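Local coordinates for protein Lys-gingipain W83 (Porphyromonas gingivalis, PDB 3M1H) that cleaves proteins after lysine as a secreted cysteine protease, the part present here being its calcium-binding K3 cleaved adhesin domain, a beta jelly roll, at residues 8-13 / 48-53; 62-67 / 157-162; 81-86 / 168-173. All coordinates share one frame; numbering follows the deposited sequence.

Contact 1: 8-13 / 48-53; sequences EDFENG and ICVSSA. With CA (calcium ion), chain F.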
loop_
_atom_site.group_PDB
_atom_site.type_symbol
_atom_site.label_atom_id
_atom_site.label_comp_id
_atom_site.label_asym_id
_atom_site.label_seq_id
_atom_site.Cartn_x
_atom_site.Cartn_y
_atom_site.Cartn_z
ATOM N N GLU A 8 8.479 -9.544 2.398
ATOM C CA GLU A 8 7.147 -9.780 2.921
ATOM C C GLU A 8 6.128 -10.050 1.813
ATOM O O GLU A 8 5.865 -9.188 0.930
ATOM C CB GLU A 8 6.688 -8.588 3.750
ATOM C CG GLU A 8 5.371 -8.836 4.456
ATOM C CD GLU A 8 5.380 -10.168 5.204
ATOM O OE1 GLU A 8 6.318 -10.377 5.998
ATOM O OE2 GLU A 8 4.455 -10.967 4.981
ATOM N N ASP A 9 5.513 -11.227 1.901
ATOM C CA ASP A 9 4.542 -11.695 0.916
ATOM C C ASP A 9 3.101 -11.573 1.406
ATOM O O ASP A 9 2.182 -11.899 0.672
ATOM C CB ASP A 9 4.843 -13.141 0.434
ATOM C CG ASP A 9 4.866 -14.159 1.560
ATOM O OD1 ASP A 9 4.290 -13.910 2.645
ATOM O OD2 ASP A 9 5.484 -15.241 1.304
ATOM N N PHE A 10 2.926 -11.178 2.652
ATOM C CA PHE A 10 1.615 -10.999 3.304
ATOM C C PHE A 10 0.773 -12.266 3.427
ATOM O O PHE A 10 -0.399 -12.182 3.785
ATOM C CB PHE A 10 0.817 -9.831 2.669
ATOM C CG PHE A 10 1.562 -8.528 2.765
ATOM C CD1 PHE A 10 1.543 -7.795 3.940
ATOM C CD2 PHE A 10 2.302 -8.051 1.706
ATOM C CE1 PHE A 10 2.253 -6.605 4.091
ATOM C CE2 PHE A 10 3.029 -6.869 1.850
ATOM C CZ PHE A 10 3.002 -6.151 3.032
ATOM N N GLU A 11 1.380 -13.442 3.194
ATOM C CA GLU A 11 0.591 -14.654 3.189
ATOM C C GLU A 11 0.104 -15.050 4.590
ATOM O O GLU A 11 -0.878 -15.792 4.701
ATOM C CB GLU A 11 1.350 -15.780 2.508
ATOM C CG GLU A 11 1.640 -15.484 1.034
ATOM C CD GLU A 11 0.390 -15.221 0.201
ATOM O OE1 GLU A 11 -0.613 -15.973 0.307
ATOM O OE2 GLU A 11 0.385 -14.256 -0.617
ATOM N N ASN A 12 0.748 -14.523 5.626
ATOM C CA ASN A 12 0.216 -14.603 6.984
ATOM C C ASN A 12 -0.410 -13.329 7.527
ATOM O O ASN A 12 -0.485 -13.106 8.743
ATOM C CB ASN A 12 1.312 -15.128 7.906
ATOM C CG ASN A 12 1.749 -16.509 7.491
ATOM O OD1 ASN A 12 0.928 -17.431 7.468
ATOM N ND2 ASN A 12 2.993 -16.647 7.091
ATOM N N GLY A 13 -0.915 -12.499 6.618
ATOM C CA GLY A 13 -1.463 -11.191 6.997
ATOM C C GLY A 13 -0.373 -10.146 7.159
ATOM O O GLY A 13 0.785 -10.389 6.839
ATOM N N ILE A 48 -2.666 -13.782 -0.970
ATOM C CA ILE A 48 -2.930 -12.599 -0.131
ATOM C C ILE A 48 -2.127 -11.391 -0.570
ATOM O O ILE A 48 -0.940 -11.481 -0.862
ATOM C CB ILE A 48 -2.583 -12.846 1.357
ATOM C CG1 ILE A 48 -3.136 -14.188 1.838
ATOM C CG2 ILE A 48 -3.031 -11.647 2.233
ATOM C CD1 ILE A 48 -4.541 -14.329 1.613
ATOM N N CYS A 49 -2.787 -10.237 -0.538
ATOM C CA CYS A 49 -2.123 -8.954 -0.603
ATOM C C CYS A 49 -2.767 -8.008 0.412
ATOM O O CYS A 49 -3.792 -8.349 1.034
ATOM C CB CYS A 49 -2.201 -8.387 -2.025
ATOM S SG CYS A 49 -3.884 -8.028 -2.604
ATOM N N VAL A 50 -2.157 -6.829 0.607
ATOM C CA VAL A 50 -2.630 -5.879 1.590
ATOM C C VAL A 50 -3.182 -4.699 0.829
ATOM O O VAL A 50 -2.605 -4.324 -0.197
ATOM C CB VAL A 50 -1.534 -5.510 2.605
ATOM C CG1 VAL A 50 -0.350 -4.779 1.932
ATOM C CG2 VAL A 50 -2.128 -4.722 3.781
ATOM N N SER A 51 -4.312 -4.160 1.326
ATOM C CA SER A 51 -5.139 -3.251 0.515
ATOM C C SER A 51 -5.677 -2.107 1.349
ATOM O O SER A 51 -5.920 -2.260 2.549
ATOM C CB SER A 51 -6.307 -4.038 -0.084
ATOM O OG SER A 51 -5.832 -5.238 -0.715
ATOM N N SER A 52 -5.894 -0.965 0.691
ATOM C CA SER A 52 -6.495 0.205 1.342
ATOM C C SER A 52 -7.566 0.814 0.422
ATOM O O SER A 52 -7.382 0.862 -0.769
ATOM C CB SER A 52 -5.428 1.191 1.729
ATOM O OG SER A 52 -5.937 2.437 2.271
ATOM N N ALA A 53 -8.673 1.255 1.027
ATOM C CA ALA A 53 -9.860 1.682 0.274
ATOM C C ALA A 53 -10.022 3.174 0.141
ATOM O O ALA A 53 -9.904 3.917 1.111
ATOM C CB ALA A 53 -11.139 1.118 0.927
HETATM CA CA CA F . 1.161 -12.218 -1.469
HETATM O O HOH W 1 3.193 -13.017 -2.405
#
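E11 and I48 meet beside a calcium ion that joins two loops of the jelly-roll adhesin domain. The glutamate side chain starts out away from 48-53 but is bent at chi2 (-58°), which swings its carboxylate round to the other segment. OE2 then binds the calcium at 2.3 Å and, on its syn side, accepts a hydrogen bond from I48 N at 3.1 Å; OE1 adds a weak bond to the same N-H. I48 O also binds the calcium, so one residue offers its N-H to the carboxylate and its carbonyl to the metal. E11 OE2 and I48 O, 3.1 Å apart, would probably repel but for the cation they share. In the I48 side chain CG2, opposite the backbone N, lies against F10 O, and CG1 against E11 OE1. The carbonyl of D9 is a third ligand, while S46 and D171 complete the protein part of the site.

F10, at the start of a type I turn that runs to G13, faces the strand. Its ring is sandwiched: CG of E8 lies over one face and CG1 of V50 over the centre of the other, 3.8 Å from the centroid, a CH-pi contact. A branched, apolar valine suits a place under a flat ring. E8 OE2 accepts from F10 N at 2.8 Å. D9 forms an Asx turn: its OD1 takes the N-H of E11 at 3.0 Å, from above the carboxylate plane.

Contact 2: 62-67 / 157-162; sequences QNPDNY and FRHFGC. With CA (calcium ion), chain E.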
loop_
_atom_site.group_PDB
_atom_site.type_symbol
_atom_site.label_atom_id
_atom_site.label_comp_id
_atom_site.label_asym_id
_atom_site.label_seq_id
_atom_site.Cartn_x
_atom_site.Cartn_y
_atom_site.Cartn_z
ATOM N N GLN A 62 -14.626 6.692 0.735
ATOM C CA GLN A 62 -13.806 6.944 1.917
ATOM C C GLN A 62 -12.798 8.049 1.609
ATOM O O GLN A 62 -12.547 8.379 0.436
ATOM C CB GLN A 62 -13.046 5.655 2.294
ATOM C CG GLN A 62 -13.910 4.470 2.408
ATOM C CD GLN A 62 -14.916 4.603 3.530
ATOM O OE1 GLN A 62 -14.578 5.032 4.633
ATOM N NE2 GLN A 62 -16.152 4.254 3.250
ATOM N N ASN A 63 -12.225 8.627 2.661
ATOM C CA ASN A 63 -11.172 9.624 2.550
ATOM C C ASN A 63 -9.920 9.160 3.285
ATOM O O ASN A 63 -9.572 9.655 4.361
ATOM C CB ASN A 63 -11.683 10.963 3.088
ATOM C CG ASN A 63 -12.813 11.506 2.230
ATOM O OD1 ASN A 63 -12.573 12.120 1.188
ATOM N ND2 ASN A 63 -14.038 11.211 2.622
ATOM N N PRO A 64 -9.241 8.158 2.703
ATOM C CA PRO A 64 -8.132 7.541 3.431
ATOM C C PRO A 64 -6.940 8.464 3.622
ATOM O O PRO A 64 -6.598 9.288 2.748
ATOM C CB PRO A 64 -7.781 6.321 2.548
ATOM C CG PRO A 64 -8.227 6.741 1.151
ATOM C CD PRO A 64 -9.502 7.500 1.409
ATOM N N ASP A 65 -6.310 8.316 4.786
ATOM C CA ASP A 65 -4.942 8.742 5.004
ATOM C C ASP A 65 -4.363 7.629 5.862
ATOM O O ASP A 65 -4.261 7.737 7.084
ATOM C CB ASP A 65 -4.838 10.136 5.665
ATOM C CG ASP A 65 -3.405 10.662 5.713
ATOM O OD1 ASP A 65 -2.456 9.951 5.315
ATOM O OD2 ASP A 65 -3.171 11.795 6.149
ATOM N N ASN A 66 -4.044 6.533 5.176
ATOM C CA ASN A 66 -3.659 5.275 5.810
ATOM C C ASN A 66 -2.209 4.963 5.518
ATOM O O ASN A 66 -1.800 4.915 4.365
ATOM C CB ASN A 66 -4.508 4.131 5.268
ATOM C CG ASN A 66 -5.985 4.277 5.527
ATOM O OD1 ASN A 66 -6.424 5.022 6.423
ATOM N ND2 ASN A 66 -6.780 3.553 4.737
ATOM N N TYR A 67 -1.436 4.690 6.564
ATOM C CA TYR A 67 -0.032 4.247 6.415
ATOM C C TYR A 67 0.126 2.795 6.789
ATOM O O TYR A 67 -0.540 2.279 7.691
ATOM C CB TYR A 67 0.943 5.034 7.294
ATOM C CG TYR A 67 0.944 6.539 7.130
ATOM C CD1 TYR A 67 2.067 7.183 6.656
ATOM C CD2 TYR A 67 -0.141 7.336 7.525
ATOM C CE1 TYR A 67 2.122 8.585 6.549
ATOM C CE2 TYR A 67 -0.091 8.743 7.406
ATOM C CZ TYR A 67 1.047 9.348 6.915
ATOM O OH TYR A 67 1.170 10.731 6.792
ATOM N N PHE A 157 4.247 3.152 3.367
ATOM C CA PHE A 157 3.352 3.227 2.221
ATOM C C PHE A 157 2.095 3.964 2.667
ATOM O O PHE A 157 1.447 3.592 3.642
ATOM C CB PHE A 157 2.968 1.813 1.753
ATOM C CG PHE A 157 4.146 0.968 1.353
ATOM C CD1 PHE A 157 4.590 0.961 0.030
ATOM C CD2 PHE A 157 4.814 0.197 2.298
ATOM C CE1 PHE A 157 5.686 0.189 -0.319
ATOM C CE2 PHE A 157 5.923 -0.555 1.950
ATOM C CZ PHE A 157 6.342 -0.549 0.635
ATOM N N ARG A 158 1.743 5.022 1.958
ATOM C CA ARG A 158 0.657 5.899 2.373
ATOM C C ARG A 158 -0.376 6.009 1.278
ATOM O O ARG A 158 -0.041 6.380 0.188
ATOM C CB ARG A 158 1.200 7.281 2.652
ATOM C CG ARG A 158 0.204 8.228 3.283
ATOM C CD ARG A 158 0.812 9.599 3.415
ATOM N NE ARG A 158 -0.167 10.601 3.855
ATOM C CZ ARG A 158 -0.065 11.916 3.649
ATOM N NH1 ARG A 158 0.967 12.434 3.003
ATOM N NH2 ARG A 158 -1.019 12.729 4.113
ATOM N N HIS A 159 -1.622 5.681 1.575
ATOM C CA HIS A 159 -2.746 5.827 0.648
ATOM C C HIS A 159 -3.525 7.046 1.123
ATOM O O HIS A 159 -3.989 7.052 2.259
ATOM C CB HIS A 159 -3.642 4.606 0.748
ATOM C CG HIS A 159 -4.792 4.588 -0.221
ATOM N ND1 HIS A 159 -5.979 3.962 0.061
ATOM C CD2 HIS A 159 -4.936 5.108 -1.469
ATOM C CE1 HIS A 159 -6.789 4.035 -0.982
ATOM N NE2 HIS A 159 -6.182 4.738 -1.923
ATOM N N PHE A 160 -3.593 8.099 0.297
ATOM C CA PHE A 160 -4.126 9.388 0.794
ATOM C C PHE A 160 -4.516 10.277 -0.359
ATOM O O PHE A 160 -4.207 9.980 -1.478
ATOM C CB PHE A 160 -3.077 10.096 1.645
ATOM C CG PHE A 160 -1.948 10.700 0.856
ATOM C CD1 PHE A 160 -1.850 12.080 0.736
ATOM C CD2 PHE A 160 -1.015 9.907 0.202
ATOM C CE1 PHE A 160 -0.812 12.648 0.030
ATOM C CE2 PHE A 160 0.040 10.475 -0.508
ATOM C CZ PHE A 160 0.125 11.849 -0.607
ATOM N N GLY A 161 -5.145 11.400 -0.053
ATOM C CA GLY A 161 -5.369 12.419 -1.073
ATOM C C GLY A 161 -6.126 11.874 -2.267
ATOM O O GLY A 161 -5.791 12.173 -3.412
ATOM N N CYS A 162 -7.111 11.035 -2.009
ATOM C CA CYS A 162 -7.987 10.522 -3.054
ATOM C C CYS A 162 -9.264 9.972 -2.437
ATOM O O CYS A 162 -9.323 9.679 -1.238
ATOM C CB CYS A 162 -7.329 9.452 -3.924
ATOM S SG CYS A 162 -6.771 8.005 -2.991
HETATM CA CA CA E . -8.432 5.437 7.576
HETATM O O HOH W 2 -8.277 10.726 1.025
HETATM O O HOH W 3 -5.903 12.516 2.576
HETATM O O HOH W 4 -9.625 5.301 5.528
#
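D65 OD1 and R158 NE make the shortest polar bond across this contact, 2.8 Å and almost straight at 171°. It is half of a side-on salt bridge: R158 NH2 reaches D65 OD2 at 3.1 Å, and both carboxylate oxygens stay close to the guanidinium plane, although the two flat groups are turned 36° apart. The arginine chain is extended from CG to NE, CG standing opposite the backbone N (chi1 -172°). Its CG lies 3.8 Å from the Y67 ring centroid, over the face. Y67 OH lies over one guanidinium face and F160 CD1 over the opposite one. The aliphatic part thus suits the ring face, and the flat end a place between hydroxyl and phenyl ring.

Strands 65-69 and 154-160 are antiparallel neighbours in one sheet of the jelly roll, and N66 with H159 forms a hydrogen-bonded pair. Their side chains point to the sheet face away from the salt bridge. N66 OD1 binds the second calcium at 2.4 Å, joining D22, D24, D26 and N28, while its ND2 and H159 ND1 both bond S52 OG. P64 CG makes a CH-pi contact over the H159 ring, offset toward its rim. A water donates to P64 O and to C162 O.

Contact 3: 81-86 / 168-173; sequences LTFWVC and INLDDV. With CA (calcium ion), chain F.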
loop_
_atom_site.group_PDB
_atom_site.type_symbol
_atom_site.label_atom_id
_atom_site.label_comp_id
_atom_site.label_asym_id
_atom_site.label_seq_id
_atom_site.Cartn_x
_atom_site.Cartn_y
_atom_site.Cartn_z
ATOM N N LEU A 81 14.394 -0.717 -2.240
ATOM C CA LEU A 81 13.049 -1.238 -2.055
ATOM C C LEU A 81 12.485 -1.612 -3.403
ATOM O O LEU A 81 12.517 -0.793 -4.343
ATOM C CB LEU A 81 12.148 -0.170 -1.417
ATOM C CG LEU A 81 10.636 -0.379 -1.414
ATOM C CD1 LEU A 81 10.246 -1.504 -0.483
ATOM C CD2 LEU A 81 9.871 0.912 -1.022
ATOM N N THR A 82 11.898 -2.809 -3.494
ATOM C CA THR A 82 10.989 -3.152 -4.579
ATOM C C THR A 82 9.696 -3.686 -4.008
ATOM O O THR A 82 9.661 -4.254 -2.917
ATOM C CB THR A 82 11.554 -4.207 -5.568
ATOM O OG1 THR A 82 11.807 -5.429 -4.873
ATOM C CG2 THR A 82 12.862 -3.746 -6.182
ATOM N N PHE A 83 8.632 -3.444 -4.748
ATOM C CA PHE A 83 7.300 -3.877 -4.354
ATOM C C PHE A 83 6.408 -3.915 -5.568
ATOM O O PHE A 83 6.734 -3.324 -6.617
ATOM C CB PHE A 83 6.715 -2.990 -3.241
ATOM C CG PHE A 83 6.479 -1.542 -3.640
ATOM C CD1 PHE A 83 5.276 -1.146 -4.179
ATOM C CD2 PHE A 83 7.493 -0.608 -3.504
ATOM C CE1 PHE A 83 5.054 0.191 -4.550
ATOM C CE2 PHE A 83 7.257 0.748 -3.859
ATOM C CZ PHE A 83 6.068 1.117 -4.390
ATOM N N TRP A 84 5.264 -4.574 -5.414
ATOM C CA TRP A 84 4.269 -4.653 -6.470
ATOM C C TRP A 84 2.971 -3.972 -6.041
ATOM O O TRP A 84 2.546 -4.089 -4.864
ATOM C CB TRP A 84 4.007 -6.098 -6.843
ATOM C CG TRP A 84 5.197 -6.818 -7.425
ATOM C CD1 TRP A 84 6.267 -7.332 -6.757
ATOM C CD2 TRP A 84 5.395 -7.117 -8.804
ATOM N NE1 TRP A 84 7.137 -7.937 -7.657
ATOM C CE2 TRP A 84 6.610 -7.827 -8.911
ATOM C CE3 TRP A 84 4.659 -6.855 -9.957
ATOM C CZ2 TRP A 84 7.091 -8.274 -10.140
ATOM C CZ3 TRP A 84 5.153 -7.285 -11.178
ATOM C CH2 TRP A 84 6.364 -7.993 -11.243
ATOM N N VAL A 85 2.347 -3.275 -6.991
ATOM C CA VAL A 85 1.155 -2.480 -6.722
ATOM C C VAL A 85 0.149 -2.681 -7.829
ATOM O O VAL A 85 0.542 -2.852 -8.994
ATOM C CB VAL A 85 1.491 -0.990 -6.536
ATOM C CG1 VAL A 85 2.161 -0.385 -7.779
ATOM C CG2 VAL A 85 0.260 -0.175 -6.177
ATOM N N CYS A 86 -1.142 -2.718 -7.493
ATOM C CA CYS A 86 -2.167 -2.627 -8.512
ATOM C C CYS A 86 -3.430 -1.985 -7.965
ATOM O O CYS A 86 -3.642 -1.929 -6.739
ATOM C CB CYS A 86 -2.499 -4.009 -9.101
ATOM S SG CYS A 86 -3.518 -5.125 -8.097
ATOM N N ILE A 168 -6.506 0.134 -3.463
ATOM C CA ILE A 168 -5.117 -0.063 -3.889
ATOM C C ILE A 168 -4.577 -1.318 -3.176
ATOM O O ILE A 168 -4.859 -1.536 -1.993
ATOM C CB ILE A 168 -4.258 1.175 -3.679
ATOM C CG1 ILE A 168 -2.850 0.933 -4.245
ATOM C CG2 ILE A 168 -4.176 1.613 -2.229
ATOM C CD1 ILE A 168 -2.064 2.265 -4.395
ATOM N N ASN A 169 -3.812 -2.117 -3.911
ATOM C CA ASN A 169 -3.197 -3.338 -3.391
ATOM C C ASN A 169 -1.677 -3.274 -3.464
ATOM O O ASN A 169 -1.115 -2.730 -4.417
ATOM C CB ASN A 169 -3.616 -4.536 -4.206
ATOM C CG ASN A 169 -5.087 -4.793 -4.227
ATOM O OD1 ASN A 169 -5.766 -4.632 -3.234
ATOM N ND2 ASN A 169 -5.581 -5.261 -5.357
ATOM N N LEU A 170 -1.019 -3.865 -2.459
ATOM C CA LEU A 170 0.421 -3.952 -2.369
ATOM C C LEU A 170 0.797 -5.411 -2.078
ATOM O O LEU A 170 0.069 -6.091 -1.336
ATOM C CB LEU A 170 0.868 -3.041 -1.229
ATOM C CG LEU A 170 2.315 -3.060 -0.769
ATOM C CD1 LEU A 170 3.261 -2.510 -1.836
ATOM C CD2 LEU A 170 2.445 -2.285 0.561
ATOM N N ASP A 171 1.908 -5.865 -2.637
ATOM C CA ASP A 171 2.386 -7.238 -2.341
ATOM C C ASP A 171 3.886 -7.298 -2.586
ATOM O O ASP A 171 4.492 -6.436 -3.232
ATOM C CB ASP A 171 1.601 -8.241 -3.186
ATOM C CG ASP A 171 1.551 -9.692 -2.584
ATOM O OD1 ASP A 171 2.154 -9.918 -1.541
ATOM O OD2 ASP A 171 0.828 -10.537 -3.195
ATOM N N ASP A 172 4.503 -8.359 -2.052
ATOM C CA ASP A 172 5.884 -8.719 -2.382
ATOM C C ASP A 172 6.865 -7.539 -2.180
ATOM O O ASP A 172 7.571 -7.111 -3.094
ATOM C CB ASP A 172 5.940 -9.330 -3.778
ATOM C CG ASP A 172 5.317 -10.717 -3.847
ATOM O OD1 ASP A 172 5.317 -11.426 -2.813
ATOM O OD2 ASP A 172 4.882 -11.120 -4.935
ATOM N N VAL A 173 6.885 -7.039 -0.952
ATOM C CA VAL A 173 7.789 -5.962 -0.538
ATOM C C VAL A 173 9.141 -6.557 -0.186
ATOM O O VAL A 173 9.231 -7.366 0.719
ATOM C CB VAL A 173 7.216 -5.224 0.668
ATOM C CG1 VAL A 173 8.195 -4.138 1.161
ATOM C CG2 VAL A 173 5.848 -4.599 0.346
HETATM CA CA CA F . 1.161 -12.218 -1.469
HETATM O O HOH W 5 9.552 -6.980 -5.065
HETATM O O HOH W 1 3.193 -13.017 -2.405
#
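N169 and C86 face each other as an antiparallel hydrogen-bonded pair, and the asparagine can be followed outward. Its CB packs against C86 O at 3.6 Å and also touches C86 SG. CG, opposite the carbonyl carbon (chi1 -60°), carries the amide along the cysteine. At the tip, ND2 donates to C86 SG over 3.4 Å, with the sulfur close to the amide plane; the same nitrogen also bonds Q88 OE1, and OD1 accepts a hydrogen bond from S51 OG. An amide suits a buried place where one end must donate and the other accept.

The neighbouring pair, W84 with D171, is held by W84 N to D171 O at 3.0 Å and D171 N to W84 O at 2.9 Å. D171 turns its carboxylate from strand 81-86 to the calcium, gripping it with OD1 and OD2, while OD1 also takes the N-H of D172. The D172 CB comes to 3.6 Å from W84 CD1, its carboxylate almost perpendicular to the indole; its OD2 bonds H44, and OD1 accepts a hydrogen bond from a calcium-bound water.

On the other side of the sheet the L170 side chain, modelled in two conformers, crosses that of F83 at about a right angle, and V85 CG2 meets I168 CD1 at 3.8 Å, apolar branches packed between the two sheets. Opposite E8 of strand 4-8, D172, at positive phi (53°), and V173 form a G1 beta bulge in the calcium-bearing strand of the jelly roll.

Overall arrangement
Contact 3 is the buried one, a strand pair inside one sheet of the jelly roll; contacts 1 and 2 are only partly buried and lie on opposite sides of the chain's centre. Contacts 1 and 3 share a calcium ion and a sheet: strand 50-53 borders strand 167-177, with V50 bonded to L170 and S51 to N169. Contact 2 belongs to the other sheet and another calcium, and F157 packs on F83, L170 and V173 between the layers. S52 reaches H159 and N66, linking contacts 1 and 2. Metal ligation dominates contact 1, a salt bridge whose arginine lies against aromatic side chains marks contact 2, and backbone bonds and apolar packing, with D171 feeding the calcium site, carry contact 3.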